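Local coordinates for beta-N-acetylglucosaminidase-like protein Glycoside hydrolase family 20 (Flavobacterium johnsoniae, PDB 6YHH), which probably removes terminal N-acetylglucosamine residues from chitin-derived oligosaccharides as a family 20 beta-N-acetylhexosaminidase, at residues Lys164-Ala169 and Ser462-Arg467; Met173-Phe178 and Ala470-Leu475; Gln158-Val163 and Arg214-Tyr219. All blocks are in the same frame, centred on the assembly; numbering follows the deposited sequence.

Contact 1. Residues Lys164-Ala169 and Ser462-Arg467; sequences KRNLDA and SRVWPR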
loop_
_atom_site.group_PDB
_atom_site.type_symbol
_atom_site.label_atom_id
_atom_site.label_comp_id
_atom_site.label_asym_id
_atom_site.label_seq_id
_atom_site.Cartn_x
_atom_site.Cartn_y
_atom_site.Cartn_z
ATOM N N LYS A 164 3.247 -2.341 -9.986
ATOM C CA LYS A 164 2.251 -3.363 -10.195
ATOM C C LYS A 164 0.827 -2.805 -10.111
ATOM O O LYS A 164 -0.000 -3.059 -11.003
ATOM C CB LYS A 164 2.411 -4.546 -9.249
ATOM C CG LYS A 164 3.600 -5.436 -9.548
ATOM C CD LYS A 164 3.689 -6.567 -8.571
ATOM C CE LYS A 164 4.730 -7.569 -8.956
ATOM N NZ LYS A 164 4.713 -8.829 -8.107
ATOM N N ARG A 165 0.510 -2.039 -9.069
ATOM C CA ARG A 165 -0.882 -1.606 -8.967
ATOM C C ARG A 165 -1.199 -0.633 -10.078
ATOM O O ARG A 165 -2.396 -0.498 -10.522
ATOM C CB ARG A 165 -1.244 -1.028 -7.618
ATOM C CG ARG A 165 -0.511 0.228 -7.180
ATOM C CD ARG A 165 -0.901 0.660 -5.787
ATOM N NE ARG A 165 -0.277 1.897 -5.374
ATOM C CZ ARG A 165 0.774 2.010 -4.545
ATOM N NH1 ARG A 165 1.286 3.176 -4.267
ATOM N NH2 ARG A 165 1.326 0.913 -4.009
ATOM N N ASN A 166 -0.236 0.178 -10.477
ATOM C CA ASN A 166 -0.506 1.099 -11.585
ATOM C C ASN A 166 -0.731 0.351 -12.924
ATOM O O ASN A 166 -1.500 0.815 -13.726
ATOM C CB ASN A 166 0.564 2.177 -11.626
ATOM C CG ASN A 166 0.239 3.282 -10.640
ATOM O OD1 ASN A 166 0.614 3.242 -9.405
ATOM N ND2 ASN A 166 -0.499 4.226 -11.117
ATOM N N LEU A 167 -0.052 -0.763 -13.136
ATOM C CA LEU A 167 -0.325 -1.589 -14.288
ATOM C C LEU A 167 -1.765 -2.085 -14.198
ATOM O O LEU A 167 -2.490 -2.091 -15.220
ATOM C CB LEU A 167 0.660 -2.777 -14.349
ATOM C CG LEU A 167 2.036 -2.345 -14.811
ATOM C CD1 LEU A 167 3.115 -3.442 -14.552
ATOM C CD2 LEU A 167 2.055 -1.882 -16.258
ATOM N N ASP A 168 -2.252 -2.483 -13.005
ATOM C CA ASP A 168 -3.678 -2.862 -12.899
ATOM C C ASP A 168 -4.586 -1.691 -13.256
ATOM O O ASP A 168 -5.623 -1.903 -13.914
ATOM C CB ASP A 168 -3.994 -3.376 -11.499
ATOM C CG ASP A 168 -3.373 -4.760 -11.237
ATOM O OD1 ASP A 168 -3.731 -5.686 -12.011
ATOM O OD2 ASP A 168 -2.621 -4.901 -10.304
ATOM N N ALA A 169 -4.234 -0.488 -12.810
ATOM C CA ALA A 169 -5.079 0.676 -13.071
ATOM C C ALA A 169 -5.117 0.955 -14.614
ATOM O O ALA A 169 -6.164 1.370 -15.186
ATOM C CB ALA A 169 -4.622 1.899 -12.326
ATOM N N SER A 462 -2.114 9.715 -5.954
ATOM C CA SER A 462 -2.931 10.901 -5.855
ATOM C C SER A 462 -2.670 11.889 -6.986
ATOM O O SER A 462 -3.517 12.769 -7.295
ATOM C CB SER A 462 -2.733 11.629 -4.520
ATOM O OG SER A 462 -1.522 12.288 -4.406
ATOM N N ARG A 463 -1.475 11.850 -7.517
ATOM C CA ARG A 463 -1.124 12.695 -8.687
ATOM C C ARG A 463 -1.629 12.056 -9.999
ATOM O O ARG A 463 -2.188 12.731 -10.899
ATOM C CB ARG A 463 0.400 12.947 -8.696
ATOM C CG ARG A 463 0.796 14.157 -7.836
ATOM C CD ARG A 463 0.331 14.147 -6.395
ATOM N NE ARG A 463 0.605 15.437 -5.756
ATOM C CZ ARG A 463 -0.224 16.016 -4.873
ATOM N NH1 ARG A 463 -1.268 15.351 -4.361
ATOM N NH2 ARG A 463 0.062 17.262 -4.421
ATOM N N VAL A 464 -1.415 10.759 -10.166
ATOM C CA VAL A 464 -1.789 10.068 -11.427
ATOM C C VAL A 464 -3.296 9.952 -11.607
ATOM O O VAL A 464 -3.787 10.177 -12.714
ATOM C CB VAL A 464 -1.102 8.697 -11.530
ATOM C CG1 VAL A 464 -1.464 7.975 -12.813
ATOM C CG2 VAL A 464 0.387 8.937 -11.486
ATOM N N TRP A 465 -4.001 9.605 -10.547
ATOM C CA TRP A 465 -5.446 9.227 -10.572
ATOM C C TRP A 465 -6.231 10.199 -9.755
ATOM O O TRP A 465 -5.797 10.582 -8.642
ATOM C CB TRP A 465 -5.616 7.804 -10.018
ATOM C CG TRP A 465 -4.708 6.804 -10.743
ATOM C CD1 TRP A 465 -3.521 6.227 -10.278
ATOM C CD2 TRP A 465 -4.877 6.313 -12.089
ATOM N NE1 TRP A 465 -2.969 5.447 -11.280
ATOM C CE2 TRP A 465 -3.788 5.482 -12.387
ATOM C CE3 TRP A 465 -5.847 6.566 -13.115
ATOM C CZ2 TRP A 465 -3.621 4.900 -13.625
ATOM C CZ3 TRP A 465 -5.697 5.945 -14.337
ATOM C CH2 TRP A 465 -4.551 5.123 -14.594
ATOM N N PRO A 466 -7.439 10.611 -10.224
ATOM C CA PRO A 466 -8.107 10.043 -11.370
ATOM C C PRO A 466 -7.885 10.767 -12.686
ATOM O O PRO A 466 -8.502 10.389 -13.710
ATOM C CB PRO A 466 -9.580 10.150 -10.990
ATOM C CG PRO A 466 -9.607 11.470 -10.246
ATOM C CD PRO A 466 -8.308 11.488 -9.455
ATOM N N ARG A 467 -7.026 11.756 -12.769
ATOM C CA ARG A 467 -6.853 12.472 -14.013
ATOM C C ARG A 467 -6.419 11.617 -15.188
ATOM O O ARG A 467 -6.845 11.886 -16.344
ATOM C CB ARG A 467 -5.972 13.728 -13.897
ATOM C CG ARG A 467 -6.561 14.836 -13.003
ATOM C CD ARG A 467 -5.717 16.091 -12.767
ATOM N NE ARG A 467 -4.523 15.654 -12.016
ATOM C CZ ARG A 467 -3.306 16.084 -12.203
ATOM N NH1 ARG A 467 -3.053 17.112 -12.975
ATOM N NH2 ARG A 467 -2.312 15.450 -11.588
#

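Contact 2. Residues Met173-Phe178 and Ala470-Leu475; sequences MKMNVF and AIAERL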
loop_
_atom_site.group_PDB
_atom_site.type_symbol
_atom_site.label_atom_id
_atom_site.label_comp_id
_atom_site.label_asym_id
_atom_site.label_seq_id
_atom_site.Cartn_x
_atom_site.Cartn_y
_atom_site.Cartn_z
ATOM N N MET A 173 -8.423 0.962 -17.174
ATOM C CA MET A 173 -8.779 2.117 -18.050
ATOM C C MET A 173 -8.501 1.810 -19.523
ATOM O O MET A 173 -8.492 2.732 -20.348
ATOM C CB MET A 173 -8.008 3.331 -17.622
ATOM C CG MET A 173 -8.310 3.793 -16.186
ATOM S SD MET A 173 -10.071 3.834 -15.732
ATOM C CE MET A 173 -10.613 4.867 -17.126
ATOM N N LYS A 174 -8.207 0.562 -19.861
ATOM C CA LYS A 174 -7.885 0.144 -21.239
ATOM C C LYS A 174 -6.654 0.788 -21.823
ATOM O O LYS A 174 -6.537 0.982 -23.043
ATOM C CB LYS A 174 -9.083 0.308 -22.155
ATOM C CG LYS A 174 -10.278 -0.444 -21.696
ATOM C CD LYS A 174 -11.410 -0.405 -22.735
ATOM C CE LYS A 174 -12.672 -1.099 -22.251
ATOM N NZ LYS A 174 -13.468 -0.200 -21.378
ATOM N N MET A 175 -5.712 1.192 -20.942
ATOM C CA MET A 175 -4.434 1.701 -21.391
ATOM C C MET A 175 -3.443 0.559 -21.611
ATOM O O MET A 175 -3.484 -0.412 -20.869
ATOM C CB MET A 175 -3.900 2.728 -20.382
ATOM C CG MET A 175 -4.811 3.894 -20.307
ATOM S SD MET A 175 -4.279 5.071 -18.987
ATOM C CE MET A 175 -2.735 5.730 -19.658
ATOM N N ASN A 176 -2.611 0.664 -22.642
ATOM C CA ASN A 176 -1.792 -0.488 -23.074
ATOM C C ASN A 176 -0.348 -0.275 -23.203
ATOM O O ASN A 176 0.354 -1.201 -23.681
ATOM C CB ASN A 176 -2.314 -1.057 -24.403
ATOM C CG ASN A 176 -2.221 -0.065 -25.537
ATOM O OD1 ASN A 176 -1.910 1.124 -25.359
ATOM N ND2 ASN A 176 -2.427 -0.562 -26.729
ATOM N N VAL A 177 0.179 0.870 -22.756
ATOM C CA VAL A 177 1.617 1.142 -22.787
ATOM C C VAL A 177 2.055 1.692 -21.430
ATOM O O VAL A 177 1.451 2.640 -20.870
ATOM C CB VAL A 177 2.015 2.108 -23.876
ATOM C CG1 VAL A 177 3.463 2.442 -23.791
ATOM C CG2 VAL A 177 1.630 1.612 -25.291
ATOM N N PHE A 178 3.118 1.086 -20.929
ATOM C CA PHE A 178 3.771 1.581 -19.694
ATOM C C PHE A 178 5.186 1.938 -20.059
ATOM O O PHE A 178 5.979 1.088 -20.432
ATOM C CB PHE A 178 3.734 0.516 -18.666
ATOM C CG PHE A 178 4.462 0.851 -17.370
ATOM C CD1 PHE A 178 3.906 1.737 -16.450
ATOM C CD2 PHE A 178 5.694 0.329 -17.088
ATOM C CE1 PHE A 178 4.550 2.050 -15.283
ATOM C CE2 PHE A 178 6.310 0.666 -15.866
ATOM C CZ PHE A 178 5.721 1.486 -14.993
ATOM N N ALA A 470 -9.308 10.188 -17.250
ATOM C CA ALA A 470 -9.827 11.071 -18.291
ATOM C C ALA A 470 -8.939 11.057 -19.545
ATOM O O ALA A 470 -9.422 11.045 -20.651
ATOM C CB ALA A 470 -10.038 12.467 -17.739
ATOM N N ILE A 471 -7.610 10.999 -19.347
ATOM C CA ILE A 471 -6.709 10.863 -20.434
ATOM C C ILE A 471 -6.948 9.530 -21.159
ATOM O O ILE A 471 -6.938 9.511 -22.430
ATOM C CB ILE A 471 -5.253 11.025 -19.984
ATOM C CG1 ILE A 471 -5.051 12.460 -19.507
ATOM C CG2 ILE A 471 -4.256 10.655 -21.082
ATOM C CD1 ILE A 471 -3.719 12.681 -18.800
ATOM N N ALA A 472 -7.184 8.456 -20.422
ATOM C CA ALA A 472 -7.482 7.168 -21.019
ATOM C C ALA A 472 -8.655 7.307 -21.955
ATOM O O ALA A 472 -8.681 6.693 -23.026
ATOM C CB ALA A 472 -7.711 6.088 -19.975
ATOM N N GLU A 473 -9.690 8.041 -21.506
ATOM C CA GLU A 473 -10.863 8.231 -22.384
ATOM C C GLU A 473 -10.512 8.994 -23.662
ATOM O O GLU A 473 -10.889 8.596 -24.814
ATOM C CB GLU A 473 -11.989 8.907 -21.660
ATOM C CG GLU A 473 -13.126 9.321 -22.603
ATOM C CD GLU A 473 -14.422 9.408 -21.852
ATOM O OE1 GLU A 473 -14.911 10.527 -21.584
ATOM O OE2 GLU A 473 -14.894 8.321 -21.388
ATOM N N ARG A 474 -9.705 10.036 -23.540
ATOM C CA ARG A 474 -9.246 10.709 -24.758
ATOM C C ARG A 474 -8.500 9.805 -25.724
ATOM O O ARG A 474 -8.589 9.957 -26.952
ATOM C CB ARG A 474 -8.415 11.947 -24.436
ATOM C CG ARG A 474 -7.911 12.755 -25.650
ATOM C CD ARG A 474 -8.992 13.244 -26.619
ATOM N NE ARG A 474 -9.983 13.960 -25.851
ATOM C CZ ARG A 474 -11.289 13.689 -25.823
ATOM N NH1 ARG A 474 -11.907 12.779 -26.590
ATOM N NH2 ARG A 474 -11.984 14.369 -24.986
ATOM N N LEU A 475 -7.751 8.862 -25.222
ATOM C CA LEU A 475 -6.903 8.067 -26.052
ATOM C C LEU A 475 -7.663 6.879 -26.662
ATOM O O LEU A 475 -7.219 6.354 -27.672
ATOM C CB LEU A 475 -5.686 7.594 -25.244
ATOM C CG LEU A 475 -4.799 8.770 -24.814
ATOM C CD1 LEU A 475 -3.650 8.195 -23.961
ATOM C CD2 LEU A 475 -4.342 9.673 -25.950
HETATM O O HOH W 1 -7.251 3.999 -23.025
#

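Contact 3. Residues Gln158-Val163 and Arg214-Tyr219; sequences QPVDVV and RNIVKY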
loop_
_atom_site.group_PDB
_atom_site.type_symbol
_atom_site.label_atom_id
_atom_site.label_comp_id
_atom_site.label_asym_id
_atom_site.label_seq_id
_atom_site.Cartn_x
_atom_site.Cartn_y
_atom_site.Cartn_z
ATOM N N GLN A 158 10.106 4.458 -7.357
ATOM C CA GLN A 158 8.784 3.884 -7.130
ATOM C C GLN A 158 8.925 2.354 -7.041
ATOM O O GLN A 158 9.178 1.674 -8.057
ATOM C CB GLN A 158 7.829 4.245 -8.218
ATOM C CG GLN A 158 7.755 5.737 -8.521
ATOM C CD GLN A 158 7.176 6.526 -7.359
ATOM O OE1 GLN A 158 6.321 6.077 -6.656
ATOM N NE2 GLN A 158 7.712 7.709 -7.178
ATOM N N PRO A 159 8.743 1.814 -5.846
ATOM C CA PRO A 159 8.966 0.363 -5.654
ATOM C C PRO A 159 8.007 -0.521 -6.506
ATOM O O PRO A 159 7.003 -0.072 -7.061
ATOM C CB PRO A 159 8.684 0.161 -4.166
ATOM C CG PRO A 159 9.120 1.418 -3.566
ATOM C CD PRO A 159 8.490 2.441 -4.545
ATOM N N VAL A 160 8.390 -1.806 -6.550
ATOM C CA VAL A 160 7.644 -2.798 -7.305
ATOM C C VAL A 160 6.173 -2.705 -7.049
ATOM O O VAL A 160 5.364 -2.807 -8.012
ATOM C CB VAL A 160 8.191 -4.198 -7.004
ATOM C CG1 VAL A 160 7.227 -5.259 -7.472
ATOM C CG2 VAL A 160 9.580 -4.351 -7.570
ATOM N N ASP A 161 5.731 -2.529 -5.784
ATOM C CA ASP A 161 4.288 -2.495 -5.516
ATOM C C ASP A 161 3.559 -1.349 -6.237
ATOM O O ASP A 161 2.400 -1.482 -6.648
ATOM C CB ASP A 161 3.949 -2.482 -4.013
ATOM C CG ASP A 161 4.522 -1.283 -3.274
ATOM O OD1 ASP A 161 5.683 -1.079 -3.312
ATOM O OD2 ASP A 161 3.741 -0.609 -2.604
ATOM N N VAL A 162 4.231 -0.198 -6.319
ATOM C CA VAL A 162 3.634 0.945 -7.007
ATOM C C VAL A 162 3.467 0.633 -8.475
ATOM O O VAL A 162 2.403 0.905 -9.080
ATOM C CB VAL A 162 4.526 2.190 -6.899
ATOM C CG1 VAL A 162 3.921 3.360 -7.658
ATOM C CG2 VAL A 162 4.717 2.622 -5.410
ATOM N N VAL A 163 4.485 0.025 -9.081
ATOM C CA VAL A 163 4.466 -0.274 -10.514
ATOM C C VAL A 163 3.339 -1.278 -10.793
ATOM O O VAL A 163 2.528 -1.082 -11.729
ATOM C CB VAL A 163 5.835 -0.845 -10.945
ATOM C CG1 VAL A 163 5.769 -1.342 -12.389
ATOM C CG2 VAL A 163 6.930 0.194 -10.766
ATOM N N ARG A 214 11.969 -8.510 -15.209
ATOM C CA ARG A 214 11.354 -9.588 -15.963
ATOM C C ARG A 214 9.993 -9.931 -15.432
ATOM O O ARG A 214 9.052 -10.194 -16.225
ATOM C CB ARG A 214 12.253 -10.849 -15.980
ATOM C CG ARG A 214 13.561 -10.692 -16.702
ATOM C CD ARG A 214 14.256 -12.081 -16.747
ATOM N NE ARG A 214 15.663 -11.912 -17.141
ATOM C CZ ARG A 214 16.697 -11.925 -16.291
ATOM N NH1 ARG A 214 16.556 -12.202 -14.969
ATOM N NH2 ARG A 214 17.910 -11.680 -16.769
ATOM N N ASN A 215 9.813 -9.911 -14.123
ATOM C CA ASN A 215 8.524 -10.281 -13.571
ATOM C C ASN A 215 7.493 -9.151 -13.718
ATOM O O ASN A 215 6.307 -9.469 -13.860
ATOM C CB ASN A 215 8.658 -10.721 -12.119
ATOM C CG ASN A 215 9.342 -12.105 -12.007
ATOM O OD1 ASN A 215 9.318 -12.863 -12.976
ATOM N ND2 ASN A 215 9.816 -12.467 -10.842
ATOM N N ILE A 216 7.966 -7.884 -13.772
ATOM C CA ILE A 216 7.026 -6.781 -14.081
ATOM C C ILE A 216 6.631 -6.856 -15.534
ATOM O O ILE A 216 5.504 -6.564 -15.903
ATOM C CB ILE A 216 7.645 -5.460 -13.632
ATOM C CG1 ILE A 216 7.515 -5.342 -12.102
ATOM C CG2 ILE A 216 7.003 -4.262 -14.310
ATOM C CD1 ILE A 216 8.400 -4.280 -11.449
ATOM N N VAL A 217 7.554 -7.193 -16.441
ATOM C CA VAL A 217 7.218 -7.359 -17.888
ATOM C C VAL A 217 6.115 -8.407 -17.988
ATOM O O VAL A 217 5.137 -8.232 -18.679
ATOM C CB VAL A 217 8.485 -7.747 -18.671
ATOM C CG1 VAL A 217 8.142 -8.367 -20.006
ATOM C CG2 VAL A 217 9.401 -6.542 -18.854
ATOM N N LYS A 218 6.264 -9.529 -17.269
ATOM C CA LYS A 218 5.246 -10.605 -17.295
ATOM C C LYS A 218 3.930 -10.140 -16.750
ATOM O O LYS A 218 2.883 -10.409 -17.342
ATOM C CB LYS A 218 5.706 -11.822 -16.509
ATOM C CG LYS A 218 6.850 -12.553 -17.112
ATOM C CD LYS A 218 7.226 -13.886 -16.413
ATOM C CE LYS A 218 8.585 -14.393 -16.811
ATOM N NZ LYS A 218 8.809 -15.809 -16.358
ATOM N N TYR A 219 3.976 -9.390 -15.645
ATOM C CA TYR A 219 2.771 -8.912 -14.965
ATOM C C TYR A 219 2.028 -8.017 -15.945
ATOM O O TYR A 219 0.798 -8.086 -16.090
ATOM C CB TYR A 219 3.207 -8.104 -13.724
ATOM C CG TYR A 219 2.145 -7.701 -12.782
ATOM C CD1 TYR A 219 1.410 -6.565 -12.970
ATOM C CD2 TYR A 219 1.876 -8.462 -11.634
ATOM C CE1 TYR A 219 0.433 -6.186 -12.058
ATOM C CE2 TYR A 219 0.901 -8.121 -10.734
ATOM C CZ TYR A 219 0.189 -6.956 -10.912
ATOM O OH TYR A 219 -0.811 -6.605 -9.997
#

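Contact 1. Residues Lys164-Ala169 and Ser462-Arg467
A169 and W465 bring together the first and last segments of the (beta/alpha)8 barrel: helix 160-172, which follows strand 146-152, packs against the chain that leaves helix 460-464 after strand 443-450. The two strands are parallel neighbours, so the contact lies in the outer, helical layer, beside the seam where the first and last strands of the barrel meet. W465 is the first residue to leave the helix, and its backbone is extended. With CG opposite the carbonyl carbon (chi1 -53°), the indole reaches toward helix 160-172. A169 CB meets the benzo part of the ring, 3.4 Å from W465 CZ2, lying over one face near the rim. An alanine suits this spot because its single methyl lets the broad ring approach the helix closely. V464 CG1 lies over the opposite face, so the indole is held between two aliphatic groups. At the ring's edge, beside the pyrrole nitrogen, sits the side chain of N166, with its amide plane turned 25° from the indole. A cis peptide joins W465 to P466, which is the N-cap of helix 467-476. Across the turn R467 NH2 donates a hydrogen bond to R463 O, 2.8 Å long, in the carbonyl plane and on a lone pair.

Contact 2. Residues Met173-Phe178 and Ala470-Leu475
A Schellman motif at the C-terminal end of helix 160-172 places M173 and M175 against A472 of helix 467-476, in the first beta-alpha-beta crossover of the barrel (strand 146-152, helix 160-172, strand 177-184). M173 has just left the helix and K174, with positive phi (62°), is the C-prime residue; the chain then runs out into strand 177-184, which lies parallel to strand 146-152. A472 supplies the methyl on the other side. It points toward the turn and touches the backbone and both methionines at once: A472 CB is 3.5 Å from M173 O and 3.6 Å from M173 CB. M175 comes to the same methyl from further along the chain. Its chain stays extended at chi2 (175°) and bends only at chi3, so that the flank of the side chain does the touching, M175 CG and SD each lying 3.7 Å from A472 CB. Methionine suits such a place, since its unbranched, flexible chain can be shaped round a small partner. M173, by contrast, is bent at both chi2 and chi3, and its side chain also packs on A469 and V494. Beside this apolar patch a water lies 3.2 Å from M173 O and 3.1 Å from A472 O and can donate to either, though it cannot serve every acceptor within reach at once. R147 also reaches the turn, through K174 O. The direct contact is thus purely van der Waals, while the water between the two backbone carbonyls adds a polar link.

Contact 3. Residues Gln158-Val163 and Arg214-Tyr219
I216 is the residue of helix 210-222 that meets V160 and V163 in the first turn of helix 160-172, an apolar seam between two adjacent outer helices of the barrel. N215, just before it, packs on T209 of the second subunit. At I216 the side chain points at the other helix, and its two branches divide the work. I216 CG2, the branch placed opposite the backbone N, lies 3.7 Å from V163 CG1, the two side chains meeting nearly at right angles. The other arm, carrying CD1, extends at chi2 (164°) to span both valines: I216 CD1 is 4.1 Å from V163 CG1 and 4.1 Å from V160 CG2. Beta-branched valines, short and stiff, present fixed methyls one helical turn apart, and the longer isoleucine can bridge them. One turn beyond I216, Y219 again points toward helix 160-172, but its ring passes these valines and rests on K164 and L167 further along. Beneath the seam lies the sheet: V163 packs on F178 and I216 on W180, both in strand 177-184, so this strand underlies the groove between helices 160-172 and 210-222.

In the fold
Helix 160-172 is the common member: its first turn takes part in contact 3, its middle in contact 1, and the turn that ends it in contact 2. Contacts 1 and 2, whose centres lie 11 Å apart, join where W465 CZ3 packs 3.9 Å from M173 CG. Contacts 1 and 3 are 13 Å apart between centres and are tied by a probable hydrogen bond of 2.5 Å between D168 OD2 and Y219 OH. Contacts 2 and 3, at 19 Å, meet through F178 CZ, 3.8 Å from V163 CG1. All three lie away from E317, the predicted proton donor, and belong to the packing of helices around the barrel strands.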